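Local coordinates for protein oxygen-independent coproporphyrinogen III oxidase (Escherichia coli, PDB 1OLT) that uses a [4Fe-4S] cluster and S-adenosylmethionine to decarboxylate oxidatively two propionate groups of coproporphyrinogen III, giving protoporphyrinogen IX in anaerobic heme biosynthesis, at residues Phe32-Phe36 and Cys335-Asn339; Lys120-Ser124 and Asp154-Leu159; Leu195-Arg199 and Leu232-Arg236. All coordinates share one frame; numbering follows the deposited sequence. Where two conformers were deposited one is given.

Interaction 1 (Phe32-Phe36 and Cys335-Asn339)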
ATOM      1  N   PHE A  32     -11.646 -14.201   0.337  1.00 12.45           N
ATOM      2  CA  PHE A  32     -10.641 -15.181   0.793  1.00 11.73           C
ATOM      3  C   PHE A  32     -11.382 -16.240   1.600  1.00 11.59           C
ATOM      4  O   PHE A  32     -12.266 -15.910   2.341  1.00 11.55           O
ATOM      5  CB  PHE A  32      -9.517 -14.545   1.668  1.00 10.94           C
ATOM      6  CG  PHE A  32      -8.571 -13.591   0.932  1.00  8.98           C
ATOM      7  CD1 PHE A  32      -8.742 -13.234  -0.391  1.00  8.62           C
ATOM      8  CD2 PHE A  32      -7.528 -12.995   1.627  1.00  9.37           C
ATOM      9  CE1 PHE A  32      -7.867 -12.316  -1.009  1.00  7.65           C
ATOM     10  CE2 PHE A  32      -6.652 -12.093   1.007  1.00  8.02           C
ATOM     11  CZ  PHE A  32      -6.827 -11.772  -0.321  1.00  7.69           C
ATOM     12  N   SER A  33     -11.024 -17.505   1.443  1.00 12.01           N
ATOM     13  CA  SER A  33     -11.699 -18.582   2.120  1.00 12.85           C
ATOM     14  C   SER A  33     -10.703 -19.509   2.863  1.00 15.23           C
ATOM     15  O   SER A  33      -9.630 -19.815   2.386  1.00 13.08           O
ATOM     16  CB  SER A  33     -12.499 -19.374   1.099  1.00 13.11           C
ATOM     17  OG  SER A  33     -12.711 -20.696   1.520  1.00 10.31           O
ATOM     18  N   GLU A  34     -11.115 -19.986   4.021  1.00 18.80           N
ATOM     19  CA  GLU A  34     -10.293 -20.863   4.849  1.00 22.43           C
ATOM     20  C   GLU A  34     -10.150 -22.246   4.256  1.00 23.37           C
ATOM     21  O   GLU A  34      -9.365 -23.028   4.742  1.00 25.22           O
ATOM     22  CB  GLU A  34     -10.840 -20.915   6.269  1.00 23.50           C
ATOM     23  CG  GLU A  34     -10.777 -19.546   6.954  1.00 27.78           C
ATOM     24  CD  GLU A  34     -11.321 -19.554   8.382  1.00 34.91           C
ATOM     25  OE1 GLU A  34     -11.255 -20.616   9.026  1.00 38.20           O
ATOM     26  OE2 GLU A  34     -11.817 -18.489   8.851  1.00 39.44           O
ATOM     27  N   ASP A  35     -10.901 -22.520   3.194  1.00 24.20           N
ATOM     28  CA  ASP A  35     -10.819 -23.762   2.460  1.00 24.87           C
ATOM     29  C   ASP A  35      -9.570 -23.856   1.603  1.00 23.43           C
ATOM     30  O   ASP A  35      -9.154 -24.936   1.257  1.00 22.71           O
ATOM     31  CB  ASP A  35     -12.055 -23.886   1.564  1.00 26.40           C
ATOM     32  CG  ASP A  35     -13.344 -24.219   2.361  1.00 30.61           C
ATOM     33  OD1 ASP A  35     -13.221 -24.763   3.504  1.00 34.89           O
ATOM     34  OD2 ASP A  35     -14.508 -23.990   1.908  1.00 35.09           O
ATOM     35  N   PHE A  36      -8.996 -22.707   1.263  1.00 22.12           N
ATOM     36  CA  PHE A  36      -7.707 -22.613   0.566  1.00 21.09           C
ATOM     37  C   PHE A  36      -6.577 -23.074   1.478  1.00 21.12           C
ATOM     38  O   PHE A  36      -6.197 -22.405   2.464  1.00 21.89           O
ATOM     39  CB  PHE A  36      -7.443 -21.169   0.105  1.00 20.64           C
ATOM     40  CG  PHE A  36      -6.235 -21.012  -0.782  1.00 18.57           C
ATOM     41  CD1 PHE A  36      -4.965 -20.893  -0.245  1.00 17.91           C
ATOM     42  CD2 PHE A  36      -6.373 -20.932  -2.166  1.00 19.48           C
ATOM     43  CE1 PHE A  36      -3.821 -20.720  -1.077  1.00 17.51           C
ATOM     44  CE2 PHE A  36      -5.229 -20.773  -2.992  1.00 19.02           C
ATOM     45  CZ  PHE A  36      -3.967 -20.679  -2.436  1.00 18.80           C
ATOM     46  N   CYS A 335      -2.926 -16.761  -7.292  1.00 15.55           N
ATOM     47  CA  CYS A 335      -3.638 -16.988  -6.045  1.00 16.91           C
ATOM     48  C   CYS A 335      -3.301 -15.897  -5.051  1.00 15.49           C
ATOM     49  O   CYS A 335      -2.269 -15.264  -5.151  1.00 15.88           O
ATOM     50  CB  CYS A 335      -3.309 -18.351  -5.395  1.00 17.11           C
ATOM     51  SG  CYS A 335      -3.632 -19.769  -6.409  1.00 25.87           S
ATOM     52  N   TYR A 336      -4.212 -15.623  -4.132  0.80 15.20           N
ATOM     53  CA  TYR A 336      -3.926 -14.832  -2.957  0.80 15.13           C
ATOM     54  C   TYR A 336      -4.028 -15.768  -1.735  0.80 14.44           C
ATOM     55  O   TYR A 336      -4.883 -16.617  -1.670  0.80 13.27           O
ATOM     56  CB  TYR A 336      -4.865 -13.619  -2.799  0.80 15.51           C
ATOM     57  CG  TYR A 336      -4.974 -12.701  -4.019  0.80 19.90           C
ATOM     58  CD1 TYR A 336      -3.911 -12.566  -4.924  0.80 25.03           C
ATOM     59  CD2 TYR A 336      -6.137 -11.965  -4.277  0.80 21.07           C
ATOM     60  CE1 TYR A 336      -3.995 -11.730  -6.043  0.80 23.86           C
ATOM     61  CE2 TYR A 336      -6.242 -11.127  -5.415  0.80 22.23           C
ATOM     62  CZ  TYR A 336      -5.155 -11.009  -6.288  0.80 23.18           C
ATOM     63  OH  TYR A 336      -5.218 -10.218  -7.428  0.80 18.56           O
ATOM     64  N   ALA A 337      -3.137 -15.577  -0.766  1.00 14.27           N
ATOM     65  CA  ALA A 337      -3.090 -16.370   0.448  1.00 13.62           C
ATOM     66  C   ALA A 337      -2.688 -15.472   1.593  1.00 13.22           C
ATOM     67  O   ALA A 337      -1.760 -14.677   1.474  1.00 14.19           O
ATOM     68  CB  ALA A 337      -2.069 -17.502   0.260  1.00 14.19           C
ATOM     69  N   GLN A 338      -3.330 -15.630   2.728  1.00 11.89           N
ATOM     70  CA  GLN A 338      -3.034 -14.775   3.866  1.00 11.10           C
ATOM     71  C   GLN A 338      -2.740 -15.607   5.083  1.00 10.44           C
ATOM     72  O   GLN A 338      -3.421 -16.600   5.347  1.00 11.26           O
ATOM     73  CB  GLN A 338      -4.224 -13.864   4.234  1.00 10.68           C
ATOM     74  CG  GLN A 338      -3.910 -12.763   5.191  1.00 12.09           C
ATOM     75  CD  GLN A 338      -5.049 -11.750   5.419  1.00 16.44           C
ATOM     76  OE1 GLN A 338      -6.205 -12.073   5.198  1.00 15.45           O
ATOM     77  NE2 GLN A 338      -4.697 -10.525   5.862  1.00 15.93           N
ATOM     78  N   ASN A 339      -1.743 -15.169   5.813  1.00 11.24           N
ATOM     79  CA  ASN A 339      -1.446 -15.692   7.140  1.00 12.73           C
ATOM     80  C   ASN A 339      -2.491 -15.283   8.181  1.00 12.50           C
ATOM     81  O   ASN A 339      -3.161 -14.230   8.064  1.00 12.67           O
ATOM     82  CB  ASN A 339      -0.080 -15.172   7.592  1.00 11.64           C
ATOM     83  CG  ASN A 339       1.087 -15.909   6.956  1.00 10.86           C
ATOM     84  OD1 ASN A 339       0.939 -17.025   6.389  1.00 11.51           O
ATOM     85  ND2 ASN A 339       2.318 -15.292   7.083  1.00  9.89           N
TER

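Interaction 2 (Lys120-Ser124 and Asp154-Leu159)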
ATOM      1  N   LYS A 120      18.429  -2.148  16.514  1.00 12.92           N
ATOM      2  CA  LYS A 120      19.485  -2.451  15.533  1.00 13.54           C
ATOM      3  C   LYS A 120      19.853  -3.909  15.420  1.00 13.65           C
ATOM      4  O   LYS A 120      19.995  -4.462  14.311  1.00 12.78           O
ATOM      5  CB  LYS A 120      20.743  -1.605  15.825  1.00 14.91           C
ATOM      6  CG  LYS A 120      20.560  -0.063  15.635  1.00 18.48           C
ATOM      7  CD  LYS A 120      21.911   0.671  16.030  1.00 21.35           C
ATOM      8  CE  LYS A 120      21.696   2.140  16.296  1.00 28.59           C
ATOM      9  NZ  LYS A 120      23.028   2.959  16.456  1.00 34.47           N
ATOM     10  N   ALA A 121      19.998  -4.579  16.574  1.00 13.84           N
ATOM     11  CA  ALA A 121      20.304  -6.015  16.576  1.00 13.67           C
ATOM     12  C   ALA A 121      19.186  -6.850  15.941  1.00 13.35           C
ATOM     13  O   ALA A 121      19.467  -7.725  15.177  1.00 13.38           O
ATOM     14  CB  ALA A 121      20.610  -6.544  18.030  1.00 14.19           C
ATOM     15  N   GLN A 122      17.952  -6.540  16.237  1.00 12.54           N
ATOM     16  CA  GLN A 122      16.798  -7.215  15.657  1.00 12.74           C
ATOM     17  C   GLN A 122      16.662  -6.978  14.119  1.00 12.71           C
ATOM     18  O   GLN A 122      16.408  -7.908  13.343  1.00 11.88           O
ATOM     19  CB  GLN A 122      15.503  -6.776  16.408  1.00 13.44           C
ATOM     20  CG  GLN A 122      15.510  -7.298  17.816  1.00 14.81           C
ATOM     21  CD  GLN A 122      14.542  -6.610  18.709  1.00 14.92           C
ATOM     22  OE1 GLN A 122      14.039  -5.487  18.388  1.00 14.23           O
ATOM     23  NE2 GLN A 122      14.327  -7.205  19.911  1.00 13.71           N
ATOM     24  N   ILE A 123      16.875  -5.748  13.690  1.00 12.86           N
ATOM     25  CA  ILE A 123      16.891  -5.411  12.261  1.00 12.75           C
ATOM     26  C   ILE A 123      17.928  -6.276  11.607  1.00 12.20           C
ATOM     27  O   ILE A 123      17.672  -6.899  10.574  1.00 11.63           O
ATOM     28  CB  ILE A 123      17.253  -3.939  12.066  1.00 12.31           C
ATOM     29  CG1 ILE A 123      16.076  -3.081  12.459  1.00 14.89           C
ATOM     30  CG2 ILE A 123      17.640  -3.685  10.624  1.00 14.00           C
ATOM     31  CD1 ILE A 123      16.409  -1.634  12.678  1.00 17.04           C
ATOM     32  N   SER A 124      19.136  -6.318  12.186  1.00 12.34           N
ATOM     33  CA  SER A 124      20.205  -7.125  11.591  1.00 13.20           C
ATOM     34  C   SER A 124      19.876  -8.602  11.549  1.00 12.77           C
ATOM     35  O   SER A 124      20.202  -9.318  10.556  1.00 12.32           O
ATOM     36  CB  SER A 124      21.562  -6.943  12.318  1.00 13.41           C
ATOM     37  OG  SER A 124      22.019  -5.619  12.225  1.00 13.38           O
ATOM     38  N   ASP A 154      20.766   7.619  14.109  1.00 16.62           N
ATOM     39  CA  ASP A 154      21.696   6.595  13.630  1.00 16.60           C
ATOM     40  C   ASP A 154      21.075   5.286  13.272  1.00 15.20           C
ATOM     41  O   ASP A 154      21.726   4.461  12.697  1.00 15.07           O
ATOM     42  CB  ASP A 154      22.926   6.450  14.527  1.00 18.60           C
ATOM     43  CG  ASP A 154      22.638   5.712  15.802  1.00 22.85           C
ATOM     44  OD1 ASP A 154      21.521   5.176  16.039  1.00 23.97           O
ATOM     45  OD2 ASP A 154      23.511   5.613  16.659  1.00 36.38           O
ATOM     46  N   VAL A 155      19.801   5.061  13.591  1.00 14.56           N
ATOM     47  CA  VAL A 155      19.086   3.896  13.075  1.00 14.07           C
ATOM     48  C   VAL A 155      19.009   3.947  11.526  1.00 13.75           C
ATOM     49  O   VAL A 155      19.032   2.904  10.857  1.00 12.83           O
ATOM     50  CB  VAL A 155      17.674   3.706  13.732  1.00 15.00           C
ATOM     51  CG1 VAL A 155      16.836   2.609  13.057  1.00 16.45           C
ATOM     52  CG2 VAL A 155      17.785   3.445  15.241  1.00 18.32           C
ATOM     53  N   LEU A 156      18.904   5.152  10.948  1.00 13.64           N
ATOM     54  CA  LEU A 156      18.918   5.289   9.491  1.00 13.58           C
ATOM     55  C   LEU A 156      20.249   4.853   8.896  1.00 13.15           C
ATOM     56  O   LEU A 156      20.257   4.158   7.878  1.00 13.42           O
ATOM     57  CB  LEU A 156      18.591   6.722   9.064  1.00 13.74           C
ATOM     58  CG  LEU A 156      17.209   7.230   9.509  1.00 15.92           C
ATOM     59  CD1 LEU A 156      17.023   8.629   8.950  1.00 19.71           C
ATOM     60  CD2 LEU A 156      16.050   6.332   9.217  1.00 16.83           C
ATOM     61  N   ASP A 157      21.376   5.225   9.515  1.00 12.83           N
ATOM     62  CA  ASP A 157      22.682   4.733   9.055  1.00 13.26           C
ATOM     63  C   ASP A 157      22.730   3.188   9.118  1.00 13.27           C
ATOM     64  O   ASP A 157      23.229   2.550   8.229  1.00 11.98           O
ATOM     65  CB  ASP A 157      23.831   5.317   9.840  1.00 14.21           C
ATOM     66  CG  ASP A 157      23.803   6.867   9.822  1.00 16.38           C
ATOM     67  OD1 ASP A 157      23.050   7.504  10.580  1.00 17.44           O
ATOM     68  OD2 ASP A 157      24.475   7.481   9.044  1.00 20.74           O
ATOM     69  N   HIS A 158      22.185   2.619  10.158  1.00 12.44           N
ATOM     70  CA  HIS A 158      22.176   1.172  10.304  1.00 12.79           C
ATOM     71  C   HIS A 158      21.313   0.516   9.233  1.00 12.64           C
ATOM     72  O   HIS A 158      21.714  -0.489   8.655  1.00 11.91           O
ATOM     73  CB  HIS A 158      21.627   0.788  11.626  1.00 13.42           C
ATOM     74  CG  HIS A 158      21.752  -0.678  11.929  1.00 13.96           C
ATOM     75  ND1 HIS A 158      22.949  -1.260  12.247  1.00 15.32           N
ATOM     76  CD2 HIS A 158      20.831  -1.667  11.967  1.00 16.22           C
ATOM     77  CE1 HIS A 158      22.778  -2.551  12.481  1.00 16.40           C
ATOM     78  NE2 HIS A 158      21.487  -2.826  12.325  1.00 16.66           N
ATOM     79  N   LEU A 159      20.132   1.077   8.940  1.00 13.01           N
ATOM     80  CA  LEU A 159      19.294   0.559   7.858  1.00 12.75           C
ATOM     81  C   LEU A 159      20.023   0.604   6.513  1.00 12.89           C
ATOM     82  O   LEU A 159      19.971  -0.327   5.704  1.00 11.46           O
ATOM     83  CB  LEU A 159      17.960   1.334   7.747  1.00 14.01           C
ATOM     84  CG  LEU A 159      17.093   1.171   8.998  1.00 14.00           C
ATOM     85  CD1 LEU A 159      16.011   2.197   9.030  1.00 13.41           C
ATOM     86  CD2 LEU A 159      16.520  -0.233   9.002  1.00 14.50           C
TER
HETATM   87  O   HOH W   1      24.119   3.347  13.236  1.00 31.33           O

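Interaction 3 (Leu195-Arg199 and Leu232-Arg236)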
ATOM      1  N   LEU A 195      14.253  13.176   8.202  1.00 13.48           N
ATOM      2  CA  LEU A 195      14.124  13.087   6.734  1.00 15.04           C
ATOM      3  C   LEU A 195      15.317  13.677   6.017  1.00 14.06           C
ATOM      4  O   LEU A 195      15.809  13.101   5.033  1.00 14.74           O
ATOM      5  CB  LEU A 195      12.781  13.681   6.274  1.00 16.43           C
ATOM      6  CG  LEU A 195      12.451  13.509   4.796  1.00 20.12           C
ATOM      7  CD1 LEU A 195      10.904  13.353   4.625  1.00 24.72           C
ATOM      8  CD2 LEU A 195      12.972  14.727   3.918  1.00 26.81           C
ATOM      9  N   ASN A 196      15.822  14.792   6.493  0.80 14.43           N
ATOM     10  CA  ASN A 196      17.012  15.354   5.898  0.80 14.64           C
ATOM     11  C   ASN A 196      18.299  14.472   6.089  0.80 13.70           C
ATOM     12  O   ASN A 196      19.126  14.389   5.212  0.80 11.60           O
ATOM     13  CB  ASN A 196      17.170  16.804   6.351  0.80 16.73           C
ATOM     14  CG  ASN A 196      16.140  17.747   5.641  0.80 20.19           C
ATOM     15  OD1 ASN A 196      15.296  18.376   6.286  0.80 24.47           O
ATOM     16  ND2 ASN A 196      16.198  17.784   4.287  0.80 27.06           N
ATOM     17  N   HIS A 197      18.412  13.773   7.205  1.00 13.54           N
ATOM     18  CA  HIS A 197      19.472  12.823   7.407  1.00 12.85           C
ATOM     19  C   HIS A 197      19.310  11.613   6.423  1.00 11.97           C
ATOM     20  O   HIS A 197      20.316  11.117   5.861  1.00 11.43           O
ATOM     21  CB  HIS A 197      19.516  12.333   8.895  1.00 13.54           C
ATOM     22  CG  HIS A 197      20.683  11.456   9.210  1.00 13.73           C
ATOM     23  ND1 HIS A 197      21.982  11.793   8.873  1.00 16.32           N
ATOM     24  CD2 HIS A 197      20.753  10.253   9.811  1.00 14.23           C
ATOM     25  CE1 HIS A 197      22.797  10.833   9.269  1.00 15.15           C
ATOM     26  NE2 HIS A 197      22.067   9.885   9.829  1.00 14.39           N
ATOM     27  N   ALA A 198      18.083  11.149   6.238  1.00 11.62           N
ATOM     28  CA  ALA A 198      17.808  10.058   5.316  1.00 11.85           C
ATOM     29  C   ALA A 198      18.314  10.457   3.932  1.00 12.21           C
ATOM     30  O   ALA A 198      19.020   9.721   3.317  1.00 11.66           O
ATOM     31  CB  ALA A 198      16.341   9.740   5.257  1.00 13.25           C
ATOM     32  N   ARG A 199      18.000  11.668   3.503  1.00 13.23           N
ATOM     33  CA  ARG A 199      18.436  12.185   2.218  1.00 13.40           C
ATOM     34  C   ARG A 199      19.963  12.291   2.133  1.00 12.74           C
ATOM     35  O   ARG A 199      20.590  11.886   1.106  1.00 10.99           O
ATOM     36  CB  ARG A 199      17.781  13.574   1.974  1.00 14.88           C
ATOM     37  CG  ARG A 199      18.090  14.157   0.651  1.00 17.14           C
ATOM     38  CD  ARG A 199      17.645  15.681   0.391  1.00 20.72           C
ATOM     39  NE  ARG A 199      16.503  16.166   1.180  1.00 24.52           N
ATOM     40  CZ  ARG A 199      15.224  16.130   0.763  1.00 28.17           C
ATOM     41  NH1 ARG A 199      14.867  15.585  -0.414  1.00 30.27           N
ATOM     42  NH2 ARG A 199      14.296  16.624   1.549  1.00 30.08           N
ATOM     43  N   LEU A 232       9.703  20.578   3.914  1.00 13.78           N
ATOM     44  CA  LEU A 232      10.318  19.271   4.232  1.00 14.43           C
ATOM     45  C   LEU A 232      10.800  18.561   3.002  1.00 14.11           C
ATOM     46  O   LEU A 232      11.787  17.815   3.031  1.00 14.19           O
ATOM     47  CB  LEU A 232       9.275  18.445   4.977  1.00 14.66           C
ATOM     48  CG  LEU A 232       9.562  17.061   5.431  1.00 15.47           C
ATOM     49  CD1 LEU A 232      10.611  17.171   6.570  1.00 15.93           C
ATOM     50  CD2 LEU A 232       8.247  16.398   5.900  1.00 18.39           C
ATOM     51  N   ASN A 233      10.107  18.814   1.884  1.00 13.96           N
ATOM     52  CA  ASN A 233      10.493  18.308   0.561  1.00 12.71           C
ATOM     53  C   ASN A 233      10.693  16.787   0.468  1.00 12.50           C
ATOM     54  O   ASN A 233      11.778  16.331   0.103  1.00 12.46           O
ATOM     55  CB  ASN A 233      11.751  19.063   0.119  1.00 13.08           C
ATOM     56  CG  ASN A 233      12.185  18.727  -1.280  1.00 15.04           C
ATOM     57  OD1 ASN A 233      11.366  18.403  -2.123  1.00 14.53           O
ATOM     58  ND2 ASN A 233      13.476  18.859  -1.550  1.00 14.12           N
ATOM     59  N   PRO A 234       9.659  15.998   0.743  1.00 12.39           N
ATOM     60  CA  PRO A 234       9.709  14.568   0.519  1.00 12.41           C
ATOM     61  C   PRO A 234       9.722  14.296  -0.955  1.00 12.20           C
ATOM     62  O   PRO A 234       9.284  15.150  -1.726  1.00 10.77           O
ATOM     63  CB  PRO A 234       8.390  14.044   1.131  1.00 13.34           C
ATOM     64  CG  PRO A 234       7.472  15.158   1.096  1.00 13.18           C
ATOM     65  CD  PRO A 234       8.329  16.433   1.208  1.00 14.03           C
ATOM     66  N   ASP A 235      10.188  13.117  -1.346  1.00 11.56           N
ATOM     67  CA  ASP A 235      10.156  12.703  -2.729  1.00 12.10           C
ATOM     68  C   ASP A 235       8.730  12.293  -3.173  1.00 11.83           C
ATOM     69  O   ASP A 235       8.367  12.486  -4.340  1.00 11.69           O
ATOM     70  CB  ASP A 235      11.121  11.552  -2.985  1.00 13.22           C
ATOM     71  CG  ASP A 235      12.544  11.928  -2.669  1.00 17.19           C
ATOM     72  OD1 ASP A 235      12.968  13.041  -3.090  1.00 18.22           O
ATOM     73  OD2 ASP A 235      13.281  11.207  -1.989  1.00 18.08           O
ATOM     74  N   ARG A 236       7.940  11.792  -2.241  0.70 10.89           N
ATOM     75  CA  ARG A 236       6.631  11.243  -2.545  0.70 11.79           C
ATOM     76  C   ARG A 236       5.746  11.490  -1.335  0.70 12.06           C
ATOM     77  O   ARG A 236       6.242  11.558  -0.196  0.70 11.98           O
ATOM     78  CB  ARG A 236       6.656   9.715  -2.778  0.70 11.97           C
ATOM     79  CG  ARG A 236       7.321   9.189  -3.981  0.70 12.48           C
ATOM     80  CD  ARG A 236       7.515   7.616  -3.931  0.70 11.81           C
ATOM     81  NE  ARG A 236       8.140   7.133  -5.171  0.70 12.90           N
ATOM     82  CZ  ARG A 236       8.561   5.884  -5.412  0.70 12.47           C
ATOM     83  NH1 ARG A 236       8.393   4.910  -4.525  0.70 12.05           N
ATOM     84  NH2 ARG A 236       9.118   5.608  -6.582  0.70 13.25           N
TER

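Interaction 1 (Phe32-Phe36 and Cys335-Asn339)
One face of the Phe36 ring looks onto the backbone carbonyl of Tyr336, whose O stands 4.2 Å above the ring plane and over its centre. At the edge of that ring, in its plane, lies the sulfur of Cys335: SG is 5.1 Å from the Phe36 centroid and 83° off the normal, a sulfur-aromatic contact. The second ring, Phe32, turns an edge to the amide of Gln338, with CD2 of Phe32 3.9 Å from OE1 of Gln338 and the two planes 86° apart. Its CE1 in turn sits at the edge of the Tyr336 ring, 3.7 Å from CD2 of Tyr336 in the conformer described, and its CZ touches the Tyr336 CB.

The two phenylalanines thus take alternate residues of strand 335-339, Phe36 Cys335 and Ala337, Phe32 Tyr336 and Gln338. Phe36 has CG anti to its backbone N (chi1 -172°), which carries the ring outward until CZ meets CB of Cys335 at 3.8 Å and CE1 meets CB of Ala337 at 3.9 Å. The chain between the two rings makes a type I beta turn from Ser33 to Phe36, and Ser33 OG accepts from Asp35 N at 3.1 Å, an ST turn within the same bend. Ser33 also forms backbone hydrogen bonds with Gly360 in strand 357-362, while helix 38-45 adds Ala44 and Phe41 to the cover over Cys335 and Ala337.

Hydrogen bonding between the two segments is absent, and the polar ends on strand 335-339 are met elsewhere: Gln338 OE1 by Arg359, Gln338 NE2 by the Ser327 carbonyl, Tyr336 OH by that of Tyr26. The Gln338 side chain lies about 5 Å from a bound S-adenosylmethionine at its nearest atoms. The chemistry therefore implies a buried contact made by apolar packing of the two rings, with a partly positive C-H edge of Phe32 probably suiting the amide oxygen beside it.

Interaction 2 (Lys120-Ser124 and Asp154-Leu159)
His158 NE2 faces two oxygens of helix 120-133, and both hydrogen bonds are weak: one reaches OG of Ser124 at 2.8 Å, the other, strongly bent, the backbone O of Lys120 at 3.0 Å. Ser124 OG lies at the imidazole edge, near the ring plane, and is also hydrogen-bonded to Glu162, so this hydroxyl joins two side chains.

The imidazole is carried across the gap because CG of His158 is anti to its backbone N (chi1 -172°). Lys120 then covers one ring face: its CB lies 3.8 Å from the His158 centroid and 12° off the normal, a CH-pi contact. An alanine in place of His158 would probably leave a gap beneath the Lys120 methylenes and deprive Ser124 OG of its donor from the neighbouring helix.

Beyond the ring, Lys120 runs extended to a salt bridge with Asp154, although the modelled position of NZ is less certain. Deeper in, CD1 of Ile123 packs on CD2 of Leu159 at 3.9 Å, with the polar groups nearer the surface.

The short axes approach to 10.6 Å at 18°, nearly parallel. With parallel strands 105-112, 140-146 and 166-172 alternating with these helices, this is the neighbouring-helix packing of successive beta-alpha-beta crossovers in the radical SAM partial TIM barrel.

Interaction 3 (Leu195-Arg199 and Leu232-Arg236)
Arg199 grips the backbone O of Asn233 end-on with two nitrogens. The NH2 bond to that oxygen is 2.9 Å long and fairly straight, with an N-H...O angle of 159°, but it approaches from above the carbonyl plane. The NH1 bond to Asn233 O is longer, 3.2 Å, and more bent, yet NH1 lies nearly on the line of the C=O bond. The acceptor is almost exactly in the guanidinium plane, so both N-H groups converge on one oxygen lying in that plane. Extended through chi1 and chi2, the chain bends at chi3 (-26°), which brings the guanidinium round to the oxygen.

Also in the guanidinium plane, Leu232 O stands 3.1 Å from Arg199 NH2. Asn233 ND2 lies over one guanidinium face, 3.7 Å from Arg199 NH1, with the amide plane 18° from that of the guanidinium. Asp235 OD1 remains 4.2 Å from Arg199 NH1, beyond a salt bridge; it pairs instead with Arg292, while OD2 accepts from Thr206 N. The carbonyl of Pro234 is taken by the Tyr282 hydroxyl.

Below the polar layer, Leu195 fills the angle between helix and loop. Its CD2 rests 3.4 Å from Leu232 O and its CD1 4.0 Å from Leu232 CG, with Pro234 CB more distant. Both Leu195 and Pro234 also touch Ile208 of strand 207-212.

Asn233, with positive phi, is where the chain leaves helix 219-232, so the arginine's positive charge sits beside a helix C-terminal end and would probably be favoured by the helix dipole. Together these contacts link helix 188-200 to the turn from helix 219-232 into strand 236-241, an alpha-to-beta connection of the parallel beta/alpha partial barrel in the radical SAM core.

From the N terminus, residues 32-36 come first, but their partner, strand 335-339, arrives some 300 residues later; interaction 1 therefore closes a loop that encloses the other two. Within it, interaction 2 closes between 120-124 and 154-159, and interaction 3 opens only afterwards, at 195-199 with 232-236, so these two are in series and none cross. Interactions 2 and 3 join helices and a loop of the radical SAM core and touch directly, Asp157 OD1 lying 2.7 Å from His197 NE2, a probable hydrogen bond. Interaction 1 ties the N-terminal loop to the three-stranded antiparallel sheet; interactions 1 and 3 lie on opposite sides of the chain's centre.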